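Side-chain contacts in putative lipoprotein (Bacteroides fragilis, PDB 3QNK), which is of unknown function but, as a SusD-like lipoprotein, probably helps bind glycans at the bacterial outer membrane for uptake: residues Glu313-Pro317 with Arg318-Asn322; Gln39-Ser43 with Asp44-Ser48; Val341-Tyr344 with Leu345-Pro349; Leu389-Ala392 with Glu393-Asn397. All blocks are in the same frame, centred on the assembly; numbering follows the deposited sequence.

Contact 1: residues Glu313-Pro317 with Arg318-Asn322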
loop_
_atom_site.group_PDB
_atom_site.type_symbol
_atom_site.label_atom_id
_atom_site.label_comp_id
_atom_site.label_asym_id
_atom_site.label_seq_id
_atom_site.Cartn_x
_atom_site.Cartn_y
_atom_site.Cartn_z
ATOM N N GLU B 313 -25.469 34.216 14.017
ATOM C CA GLU B 313 -26.260 35.225 13.331
ATOM C C GLU B 313 -25.362 36.262 12.630
ATOM O O GLU B 313 -24.287 36.601 13.114
ATOM C CB GLU B 313 -27.173 35.934 14.366
ATOM C CG GLU B 313 -28.455 35.189 14.747
ATOM C CD GLU B 313 -29.071 35.470 16.113
ATOM O OE1 GLU B 313 -28.858 36.583 16.649
ATOM O OE2 GLU B 313 -29.782 34.579 16.642
ATOM N N GLY B 314 -25.831 36.750 11.500
ATOM C CA GLY B 314 -25.257 37.847 10.718
ATOM C C GLY B 314 -23.907 37.694 10.062
ATOM O O GLY B 314 -23.307 38.701 9.657
ATOM N N ARG B 315 -23.450 36.442 9.903
ATOM C CA ARG B 315 -22.147 36.129 9.309
ATOM C C ARG B 315 -22.151 36.262 7.797
ATOM O O ARG B 315 -23.222 36.311 7.177
ATOM C CB ARG B 315 -21.735 34.700 9.690
ATOM C CG ARG B 315 -21.473 34.460 11.170
ATOM C CD ARG B 315 -20.414 35.346 11.811
ATOM N NE ARG B 315 -20.316 34.969 13.211
ATOM C CZ ARG B 315 -19.264 34.370 13.751
ATOM N NH1 ARG B 315 -18.151 34.208 13.048
ATOM N NH2 ARG B 315 -19.297 33.977 15.020
ATOM N N GLU B 316 -20.951 36.339 7.197
ATOM C CA GLU B 316 -20.799 36.420 5.737
ATOM C C GLU B 316 -21.164 35.035 5.082
ATOM O O GLU B 316 -21.066 34.013 5.772
ATOM C CB GLU B 316 -19.382 36.869 5.374
ATOM C CG GLU B 316 -18.296 35.905 5.819
ATOM C CD GLU B 316 -17.473 35.285 4.702
ATOM O OE1 GLU B 316 -18.032 34.971 3.622
ATOM O OE2 GLU B 316 -16.255 35.092 4.929
ATOM N N PRO B 317 -21.614 34.967 3.791
ATOM C CA PRO B 317 -22.089 33.683 3.224
ATOM C C PRO B 317 -21.188 32.449 3.400
ATOM O O PRO B 317 -21.731 31.357 3.585
ATOM C CB PRO B 317 -22.259 34.011 1.738
ATOM C CG PRO B 317 -22.649 35.440 1.720
ATOM C CD PRO B 317 -21.842 36.074 2.826
ATOM N N ARG B 318 -19.838 32.597 3.367
ATOM C CA ARG B 318 -18.908 31.453 3.463
ATOM C C ARG B 318 -19.009 30.767 4.812
ATOM O O ARG B 318 -18.671 29.587 4.914
ATOM C CB ARG B 318 -17.460 31.853 3.167
ATOM C CG ARG B 318 -17.225 32.276 1.718
ATOM C CD ARG B 318 -15.833 32.816 1.466
ATOM N NE ARG B 318 -15.555 34.026 2.233
ATOM C CZ ARG B 318 -14.457 34.764 2.103
ATOM N NH1 ARG B 318 -13.532 34.436 1.220
ATOM N NH2 ARG B 318 -14.281 35.838 2.849
ATOM N N PHE B 319 -19.513 31.475 5.839
ATOM C CA PHE B 319 -19.692 30.883 7.154
ATOM C C PHE B 319 -20.746 29.766 7.077
ATOM O O PHE B 319 -20.447 28.633 7.442
ATOM C CB PHE B 319 -20.066 31.932 8.202
ATOM C CG PHE B 319 -20.466 31.322 9.521
ATOM C CD1 PHE B 319 -19.499 30.875 10.424
ATOM C CD2 PHE B 319 -21.810 31.150 9.851
ATOM C CE1 PHE B 319 -19.868 30.304 11.634
ATOM C CE2 PHE B 319 -22.177 30.563 11.066
ATOM C CZ PHE B 319 -21.202 30.160 11.954
ATOM N N TYR B 320 -21.954 30.087 6.571
ATOM C CA TYR B 320 -23.092 29.160 6.437
ATOM C C TYR B 320 -22.837 28.131 5.347
ATOM O O TYR B 320 -23.435 27.061 5.370
ATOM C CB TYR B 320 -24.410 29.934 6.169
ATOM C CG TYR B 320 -24.685 30.982 7.230
ATOM C CD1 TYR B 320 -25.109 30.618 8.508
ATOM C CD2 TYR B 320 -24.379 32.324 7.007
ATOM C CE1 TYR B 320 -25.300 31.572 9.505
ATOM C CE2 TYR B 320 -24.569 33.289 7.999
ATOM C CZ TYR B 320 -25.028 32.913 9.241
ATOM O OH TYR B 320 -25.134 33.890 10.204
ATOM N N ALA B 321 -21.908 28.433 4.441
ATOM C CA ALA B 321 -21.505 27.559 3.351
ATOM C C ALA B 321 -20.541 26.491 3.823
ATOM O O ALA B 321 -20.513 25.411 3.238
ATOM C CB ALA B 321 -20.855 28.374 2.244
ATOM N N ASN B 322 -19.733 26.782 4.851
ATOM C CA ASN B 322 -18.721 25.856 5.351
ATOM C C ASN B 322 -19.056 25.136 6.665
ATOM O O ASN B 322 -18.542 24.027 6.899
ATOM C CB ASN B 322 -17.432 26.634 5.626
ATOM C CG ASN B 322 -16.594 26.952 4.435
ATOM O OD1 ASN B 322 -15.570 26.311 4.223
ATOM N ND2 ASN B 322 -16.937 28.013 3.706
#
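Glu316 is the N-cap of helix 317-322 and folds its carboxylate back onto Arg318, two residues on, so that one acid closes the first turn and also pairs with a base. Glu316 OE1 accepts from Arg318 N (3.0 Å), which comes from above the carboxylate plane, and from Arg318 NE (3.0 Å) through its syn lone pair. The grip is side-on, since Arg318 NH2 adds a bond to Glu316 OE2 (3.0 Å), with the two flat groups turned 48° apart. Glu316 can bend back because its CG sits between backbone N and carbonyl carbon (chi1 63°). Pro317 suits the first helical position, where no backbone N-H is required, and its carbonyl takes Ala321 N. Arg318 also makes salt bridges with Glu442 and Glu446 of helix 432-446, so its charge is shared among three carboxylates.

Ahead of the cap, Arg315 lies over one face of Phe319. Arg315 CG makes a CH-pi contact 3.8 Å from the Phe319 ring centroid, offset toward the rim, and the guanidinium continues over the same ring as a cation-pi partner, nearly parallel to it; Arg315 NH1 ends on Ile281 O. Tyr320 ties down the incoming loop: Tyr320 OH bonds to Tyr312 O and accepts from Arg315 N at 3.1 Å, with an N-H...O angle of 161°.

Contact 2: residues Gln39-Ser43 with Asp44-Ser48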
loop_
_atom_site.group_PDB
_atom_site.type_symbol
_atom_site.label_atom_id
_atom_site.label_comp_id
_atom_site.label_asym_id
_atom_site.label_seq_id
_atom_site.Cartn_x
_atom_site.Cartn_y
_atom_site.Cartn_z
ATOM N N GLN B 39 -4.411 15.870 6.779
ATOM C CA GLN B 39 -3.608 17.109 6.801
ATOM C C GLN B 39 -4.406 18.301 7.373
ATOM O O GLN B 39 -3.825 19.081 8.125
ATOM C CB GLN B 39 -3.079 17.455 5.394
ATOM C CG GLN B 39 -2.091 16.433 4.853
ATOM C CD GLN B 39 -0.793 16.445 5.603
ATOM O OE1 GLN B 39 -0.703 16.122 6.806
ATOM N NE2 GLN B 39 0.236 16.800 4.882
ATOM N N GLU B 40 -5.730 18.425 7.039
ATOM C CA GLU B 40 -6.584 19.495 7.563
ATOM C C GLU B 40 -6.794 19.327 9.073
ATOM O O GLU B 40 -6.838 20.319 9.803
ATOM C CB GLU B 40 -7.939 19.544 6.843
ATOM C CG GLU B 40 -8.640 20.888 6.976
ATOM C CD GLU B 40 -8.201 22.042 6.085
ATOM O OE1 GLU B 40 -7.217 21.905 5.317
ATOM O OE2 GLU B 40 -8.856 23.106 6.180
ATOM N N ASN B 41 -6.894 18.052 9.533
ATOM C CA ASN B 41 -7.051 17.682 10.928
ATOM C C ASN B 41 -5.709 17.816 11.658
ATOM O O ASN B 41 -5.622 17.557 12.875
ATOM C CB ASN B 41 -7.592 16.258 11.011
ATOM C CG ASN B 41 -9.039 16.144 10.682
ATOM O OD1 ASN B 41 -9.896 16.730 11.346
ATOM N ND2 ASN B 41 -9.352 15.370 9.653
ATOM N N ARG B 42 -4.642 18.175 10.894
ATOM C CA ARG B 42 -3.303 18.410 11.462
ATOM C C ARG B 42 -3.016 19.900 11.352
ATOM O O ARG B 42 -1.868 20.308 11.358
ATOM C CB ARG B 42 -2.206 17.507 10.832
ATOM C CG ARG B 42 -2.527 16.040 11.090
ATOM C CD ARG B 42 -1.445 15.066 10.792
ATOM N NE ARG B 42 -1.510 14.595 9.418
ATOM C CZ ARG B 42 -1.668 13.328 9.032
ATOM N NH1 ARG B 42 -1.742 12.356 9.930
ATOM N NH2 ARG B 42 -1.725 13.025 7.742
ATOM N N SER B 43 -4.086 20.710 11.310
ATOM C CA SER B 43 -4.067 22.170 11.183
ATOM C C SER B 43 -5.058 22.813 12.162
ATOM O O SER B 43 -5.979 22.154 12.653
ATOM C CB SER B 43 -4.400 22.593 9.746
ATOM O OG SER B 43 -5.795 22.723 9.551
ATOM N N ASP B 44 -4.918 24.127 12.375
ATOM C CA ASP B 44 -5.764 24.870 13.313
ATOM C C ASP B 44 -7.234 25.024 12.823
ATOM O O ASP B 44 -8.040 25.613 13.549
ATOM C CB ASP B 44 -5.141 26.235 13.607
ATOM C CG ASP B 44 -4.962 27.152 12.416
ATOM O OD1 ASP B 44 -4.837 26.629 11.267
ATOM O OD2 ASP B 44 -4.889 28.389 12.631
ATOM N N ASN B 45 -7.591 24.452 11.636
ATOM C CA ASN B 45 -8.960 24.519 11.113
ATOM C C ASN B 45 -9.852 23.413 11.645
ATOM O O ASN B 45 -11.083 23.549 11.595
ATOM C CB ASN B 45 -8.977 24.453 9.591
ATOM C CG ASN B 45 -8.664 25.758 8.933
ATOM O OD1 ASN B 45 -8.447 26.785 9.582
ATOM N ND2 ASN B 45 -8.618 25.737 7.629
ATOM N N SER B 46 -9.247 22.288 12.102
ATOM C CA SER B 46 -10.045 21.151 12.508
ATOM C C SER B 46 -9.424 20.323 13.605
ATOM O O SER B 46 -8.208 20.146 13.632
ATOM C CB SER B 46 -10.300 20.246 11.296
ATOM O OG SER B 46 -11.088 19.109 11.613
ATOM N N VAL B 47 -10.297 19.778 14.488
ATOM C CA VAL B 47 -10.018 18.759 15.498
ATOM C C VAL B 47 -10.923 17.586 15.101
ATOM O O VAL B 47 -12.149 17.716 15.174
ATOM C CB VAL B 47 -10.229 19.216 16.974
ATOM C CG1 VAL B 47 -10.049 18.048 17.946
ATOM C CG2 VAL B 47 -9.325 20.398 17.353
ATOM N N SER B 48 -10.336 16.488 14.608
ATOM C CA SER B 48 -11.095 15.312 14.138
ATOM C C SER B 48 -12.027 14.715 15.197
ATOM O O SER B 48 -11.661 14.609 16.368
ATOM C CB SER B 48 -10.143 14.212 13.665
ATOM O OG SER B 48 -10.810 13.075 13.141
#
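The carboxylate of Glu40 and the amide of Asn45 are turned 56° against each other, and the amide brings its N-H in above the acid's plane. Asn45 ND2 reaches Glu40 OE2 at 3.0 Å; the bond is nearly straight (171°) and lies in the plane of the amide. A second amide, that of Asn41, is approached in a similar manner: Ser46 OG donates to Asn41 OD1 (2.7 Å) from above the carbonyl plane, while Ser48 CB packs against Asn41 CG at 3.7 Å.

The chain reverses in a type I beta turn from Ser43 to Ser46, which carries Asn45 and Ser46 back to Glu40 and Asn41 and is closed by a weak bond from Ser46 N to Ser43 O. Serine suits the turn because its hydroxyl can both donate and accept. Ser43 OG donates to Glu40 O (2.6 Å) and accepts from Asn45 N (3.2 Å), the latter an ST turn. With OG held between backbone N and carbonyl carbon (chi1 87°), it stays close enough to the main chain to serve both.

Neighbours complete the network: Phe449 N also bonds to Glu40 OE2, Arg444 NE to Asn45 OD1, and Gly275 N to Ser46 OG, while Asp44 forms a salt bridge with Arg453. Polar side chains thus supply much of the bonding across the turn, beside backbone bonds from Asn45 to Thr277 and from Val47 to Gly275. In this buried loop the paired donors and acceptors probably offset the cost of burial, and the N-H groups converging on OE2 likely stabilise Glu40 as a carboxylate.

Contact 3: residues Val341-Tyr344 with Leu345-Pro349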
loop_
_atom_site.group_PDB
_atom_site.type_symbol
_atom_site.label_atom_id
_atom_site.label_comp_id
_atom_site.label_asym_id
_atom_site.label_seq_id
_atom_site.Cartn_x
_atom_site.Cartn_y
_atom_site.Cartn_z
ATOM N N VAL B 341 -29.678 20.016 13.185
ATOM C CA VAL B 341 -28.535 19.517 13.953
ATOM C C VAL B 341 -28.652 20.021 15.379
ATOM O O VAL B 341 -28.840 21.218 15.580
ATOM C CB VAL B 341 -27.196 19.912 13.291
ATOM C CG1 VAL B 341 -26.002 19.539 14.167
ATOM C CG2 VAL B 341 -27.081 19.290 11.901
ATOM N N ASP B 342 -28.582 19.095 16.356
ATOM C CA ASP B 342 -28.706 19.365 17.789
ATOM C C ASP B 342 -27.438 18.907 18.508
ATOM O O ASP B 342 -27.147 17.706 18.584
ATOM C CB ASP B 342 -29.962 18.653 18.358
ATOM C CG ASP B 342 -30.300 18.853 19.832
ATOM O OD1 ASP B 342 -29.450 19.392 20.572
ATOM O OD2 ASP B 342 -31.420 18.444 20.250
ATOM N N ARG B 343 -26.702 19.877 19.059
ATOM C CA ARG B 343 -25.455 19.609 19.778
ATOM C C ARG B 343 -25.687 19.373 21.260
ATOM O O ARG B 343 -24.764 18.916 21.945
ATOM C CB ARG B 343 -24.459 20.754 19.595
ATOM C CG ARG B 343 -24.105 21.029 18.164
ATOM C CD ARG B 343 -23.513 19.856 17.426
ATOM N NE ARG B 343 -23.046 20.309 16.118
ATOM C CZ ARG B 343 -22.480 19.544 15.201
ATOM N NH1 ARG B 343 -22.282 18.253 15.434
ATOM N NH2 ARG B 343 -22.086 20.067 14.050
ATOM N N TYR B 344 -26.915 19.695 21.756
ATOM C CA TYR B 344 -27.289 19.517 23.157
ATOM C C TYR B 344 -27.696 18.068 23.424
ATOM O O TYR B 344 -27.148 17.447 24.326
ATOM C CB TYR B 344 -28.412 20.495 23.581
ATOM C CG TYR B 344 -28.902 20.256 24.994
ATOM C CD1 TYR B 344 -28.010 20.176 26.059
ATOM C CD2 TYR B 344 -30.257 20.105 25.269
ATOM C CE1 TYR B 344 -28.447 19.925 27.353
ATOM C CE2 TYR B 344 -30.708 19.848 26.564
ATOM C CZ TYR B 344 -29.798 19.766 27.606
ATOM O OH TYR B 344 -30.211 19.563 28.904
ATOM N N LEU B 345 -28.630 17.524 22.641
ATOM C CA LEU B 345 -29.133 16.165 22.870
ATOM C C LEU B 345 -28.616 15.103 21.920
ATOM O O LEU B 345 -28.513 13.952 22.330
ATOM C CB LEU B 345 -30.666 16.138 22.768
ATOM C CG LEU B 345 -31.446 16.965 23.797
ATOM C CD1 LEU B 345 -32.902 17.077 23.414
ATOM C CD2 LEU B 345 -31.315 16.402 25.186
HETATM N N MSE B 346 -28.384 15.462 20.651
HETATM C CA MSE B 346 -28.054 14.542 19.578
HETATM C C MSE B 346 -26.540 14.369 19.350
HETATM O O MSE B 346 -25.982 13.442 19.912
HETATM C CB MSE B 346 -28.759 15.005 18.291
HETATM C CG MSE B 346 -30.298 14.967 18.369
HETATM SE SE MSE B 346 -31.020 13.161 18.414
HETATM C CE MSE B 346 -30.582 12.677 16.624
ATOM N N ASP B 347 -25.891 15.201 18.485
ATOM C CA ASP B 347 -24.465 15.100 18.138
ATOM C C ASP B 347 -23.619 15.833 19.153
ATOM O O ASP B 347 -23.288 17.019 19.003
ATOM C CB ASP B 347 -24.192 15.624 16.733
ATOM C CG ASP B 347 -22.956 15.011 16.132
ATOM O OD1 ASP B 347 -23.049 13.875 15.628
ATOM O OD2 ASP B 347 -21.896 15.666 16.167
ATOM N N THR B 348 -23.215 15.072 20.148
ATOM C CA THR B 348 -22.519 15.453 21.356
ATOM C C THR B 348 -21.082 14.914 21.380
ATOM O O THR B 348 -20.853 13.799 20.899
ATOM C CB THR B 348 -23.418 14.910 22.456
ATOM O OG1 THR B 348 -24.384 15.919 22.742
ATOM C CG2 THR B 348 -22.707 14.465 23.678
ATOM N N PRO B 349 -20.107 15.660 21.964
ATOM C CA PRO B 349 -18.718 15.140 22.025
ATOM C C PRO B 349 -18.565 13.817 22.807
ATOM O O PRO B 349 -17.645 13.029 22.547
ATOM C CB PRO B 349 -17.954 16.255 22.740
ATOM C CG PRO B 349 -18.801 17.458 22.628
ATOM C CD PRO B 349 -20.213 16.984 22.615
#
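Asp342 folds over the start of a tight loop, and its OD1 gathers two successive backbone N-H groups. Asp342 OD1 accepts from Tyr344 N (2.8 Å), making an Asx turn, and from Leu345 N (2.9 Å), which comes from above the carboxylate plane in an almost straight bond (167°). With CG anti to N (chi1 -178°), the short acid keeps its carboxylate beside the main chain, where it can meet both N-H groups. Its carbonyl also takes part, since Asp342 O accepts from Asp347 N at 2.8 Å.

Arg343 and Asp347 run side by side and join in a salt bridge from Arg343 NH1 to Asp347 OD2 (2.7 Å), the planes of the two groups 62° apart. Thr348 OG1 donates to Arg343 O at 3.1 Å, and Leu345 CG rests against Tyr344 CD2.

A second shell fixes the ion pair. Val341 CG1 lies over one face of the guanidinium, whose NH2 also bonds to Asn360 OD1 and Val324 O, and Asp347 takes backbone N-H groups from Ser355 and Tyr261. The loop connects strands 339-340 and 360-361, with Arg343 and Tyr344 packing on Phe475 of strand 469-475.

Contact 4: residues Leu389-Ala392 with Glu393-Asn397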
loop_
_atom_site.group_PDB
_atom_site.type_symbol
_atom_site.label_atom_id
_atom_site.label_comp_id
_atom_site.label_asym_id
_atom_site.label_seq_id
_atom_site.Cartn_x
_atom_site.Cartn_y
_atom_site.Cartn_z
ATOM N N LEU B 389 -8.393 22.376 -8.298
ATOM C CA LEU B 389 -8.083 23.740 -8.703
ATOM C C LEU B 389 -9.366 24.518 -9.087
ATOM O O LEU B 389 -10.111 24.100 -9.983
ATOM C CB LEU B 389 -7.068 23.757 -9.868
ATOM C CG LEU B 389 -5.692 23.086 -9.673
ATOM C CD1 LEU B 389 -5.010 22.872 -11.044
ATOM C CD2 LEU B 389 -4.797 23.927 -8.792
ATOM N N ARG B 390 -9.611 25.637 -8.362
ATOM C CA ARG B 390 -10.708 26.603 -8.528
ATOM C C ARG B 390 -10.181 27.954 -9.011
ATOM O O ARG B 390 -9.088 28.361 -8.599
ATOM C CB ARG B 390 -11.386 26.848 -7.184
ATOM C CG ARG B 390 -12.504 25.929 -6.756
ATOM C CD ARG B 390 -12.706 26.130 -5.246
ATOM N NE ARG B 390 -13.262 27.450 -4.997
ATOM C CZ ARG B 390 -13.262 28.089 -3.842
ATOM N NH1 ARG B 390 -12.741 27.527 -2.764
ATOM N NH2 ARG B 390 -13.811 29.283 -3.745
ATOM N N TYR B 391 -10.996 28.706 -9.765
ATOM C CA TYR B 391 -10.622 30.044 -10.247
ATOM C C TYR B 391 -10.293 31.026 -9.078
ATOM O O TYR B 391 -9.403 31.860 -9.238
ATOM C CB TYR B 391 -11.729 30.624 -11.138
ATOM C CG TYR B 391 -11.333 31.824 -11.976
ATOM C CD1 TYR B 391 -10.060 31.922 -12.537
ATOM C CD2 TYR B 391 -12.255 32.820 -12.278
ATOM C CE1 TYR B 391 -9.699 33.013 -13.325
ATOM C CE2 TYR B 391 -11.914 33.901 -13.091
ATOM C CZ TYR B 391 -10.634 33.994 -13.616
ATOM O OH TYR B 391 -10.306 35.040 -14.439
ATOM N N ALA B 392 -10.959 30.882 -7.901
ATOM C CA ALA B 392 -10.725 31.722 -6.723
ATOM C C ALA B 392 -9.243 31.778 -6.310
ATOM O O ALA B 392 -8.774 32.828 -5.863
ATOM C CB ALA B 392 -11.553 31.224 -5.559
ATOM N N GLU B 393 -8.504 30.655 -6.484
ATOM C CA GLU B 393 -7.100 30.552 -6.121
ATOM C C GLU B 393 -6.213 31.460 -6.957
ATOM O O GLU B 393 -5.220 31.976 -6.435
ATOM C CB GLU B 393 -6.625 29.118 -6.267
ATOM C CG GLU B 393 -5.592 28.760 -5.229
ATOM C CD GLU B 393 -4.992 27.383 -5.392
ATOM O OE1 GLU B 393 -5.760 26.386 -5.397
ATOM O OE2 GLU B 393 -3.744 27.309 -5.502
ATOM N N ILE B 394 -6.545 31.645 -8.258
ATOM C CA ILE B 394 -5.775 32.495 -9.158
ATOM C C ILE B 394 -5.677 33.887 -8.531
ATOM O O ILE B 394 -4.577 34.395 -8.356
ATOM C CB ILE B 394 -6.401 32.501 -10.577
ATOM C CG1 ILE B 394 -6.558 31.063 -11.132
ATOM C CG2 ILE B 394 -5.686 33.426 -11.561
ATOM C CD1 ILE B 394 -5.305 30.183 -11.151
ATOM N N TYR B 395 -6.807 34.428 -8.072
ATOM C CA TYR B 395 -6.880 35.743 -7.461
ATOM C C TYR B 395 -6.035 35.852 -6.194
ATOM O O TYR B 395 -5.302 36.837 -6.027
ATOM C CB TYR B 395 -8.330 36.088 -7.149
ATOM C CG TYR B 395 -9.161 36.304 -8.390
ATOM C CD1 TYR B 395 -9.138 37.520 -9.062
ATOM C CD2 TYR B 395 -9.975 35.292 -8.895
ATOM C CE1 TYR B 395 -9.894 37.725 -10.208
ATOM C CE2 TYR B 395 -10.738 35.486 -10.046
ATOM C CZ TYR B 395 -10.692 36.707 -10.701
ATOM O OH TYR B 395 -11.443 36.953 -11.820
ATOM N N LEU B 396 -6.112 34.839 -5.324
ATOM C CA LEU B 396 -5.412 34.830 -4.041
ATOM C C LEU B 396 -3.907 34.559 -4.195
ATOM O O LEU B 396 -3.127 35.193 -3.497
ATOM C CB LEU B 396 -6.079 33.837 -3.073
ATOM C CG LEU B 396 -7.439 34.314 -2.526
ATOM C CD1 LEU B 396 -8.140 33.247 -1.748
ATOM C CD2 LEU B 396 -7.286 35.527 -1.659
ATOM N N ASN B 397 -3.494 33.706 -5.155
ATOM C CA ASN B 397 -2.080 33.476 -5.467
ATOM C C ASN B 397 -1.473 34.751 -6.038
ATOM O O ASN B 397 -0.359 35.117 -5.686
ATOM C CB ASN B 397 -1.919 32.324 -6.469
ATOM C CG ASN B 397 -2.318 30.964 -5.944
ATOM O OD1 ASN B 397 -2.622 30.783 -4.769
ATOM N ND2 ASN B 397 -2.304 29.967 -6.808
#
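Tyr391 and Tyr395, one helical turn apart, form the close-fitting part of this contact. Their rings meet edge-to-face, the edge of Tyr395 directed at the face of Tyr391, with centroids 5.0 Å apart and planes at 67°. Tyr395 CE2 stands over the ring toward its rim, 3.6 Å from Tyr391 CE2, and Tyr395 OH comes to 3.3 Å from that same carbon. Tyr391 has CG anti to N (chi1 -165°), whereas Tyr395 has CG anti to the carbonyl carbon (chi1 -68°); these differing torsions swing the two rings toward each other across one turn. Ile394 CG1 lies 3.9 Å from Tyr391 CD1, the two side chains crossing at about a right angle, and branched Ile394 also touches Ala186 of helix 181-194 and Cys205, Val208 and Tyr209 of helix 198-209. Small Ala392 fits where helix 408-420 comes close, at Ile418. Tyr395 is the partly exposed end of the pair; its ring packs on Met417 and Ile418, and its hydroxyl is the polar end.

The other side is looser. Leu389 comes no nearer to Glu393 than 4.3 Å, between Leu389 CD2 and Glu393 OE1, and Arg390 turns its charge away to salt bridges with Glu446 and Glu450. Glu393 likewise serves Arg190, while Glu393 OE2 accepts from Asn397 ND2 (3.3 Å).

The backbone begins its turn with Glu393 N bonding to Arg390 O (3.2 Å). The whole is a strand-to-helix junction, where strand 389-390 passes directly into helix 391-405 within the helical, TPR-related SusD fold.

Overall arrangement
Contacts 1, 2 and 4 are buried, whereas contact 3 lies farthest out, its centre about 28 Å from that of the chain, and is partly exposed. Helix 432-446 connects the buried three: Glu446 serves an arginine of contact 1 and another of contact 4, and Arg444 holds an asparagine of contact 2. Strand 469-475 similarly meets both contact 2 and contact 3. Their chemistry follows their place. Contacts 1 and 4 begin helices, the former with a charged cap and the latter with an edge-to-face (T-shaped) tyrosine pair. Contact 2 links side chains to one another and, through a serine, to the main chain, whereas in contact 3 an aspartate binds backbone N-H groups beside an Arg-Asp ion pair.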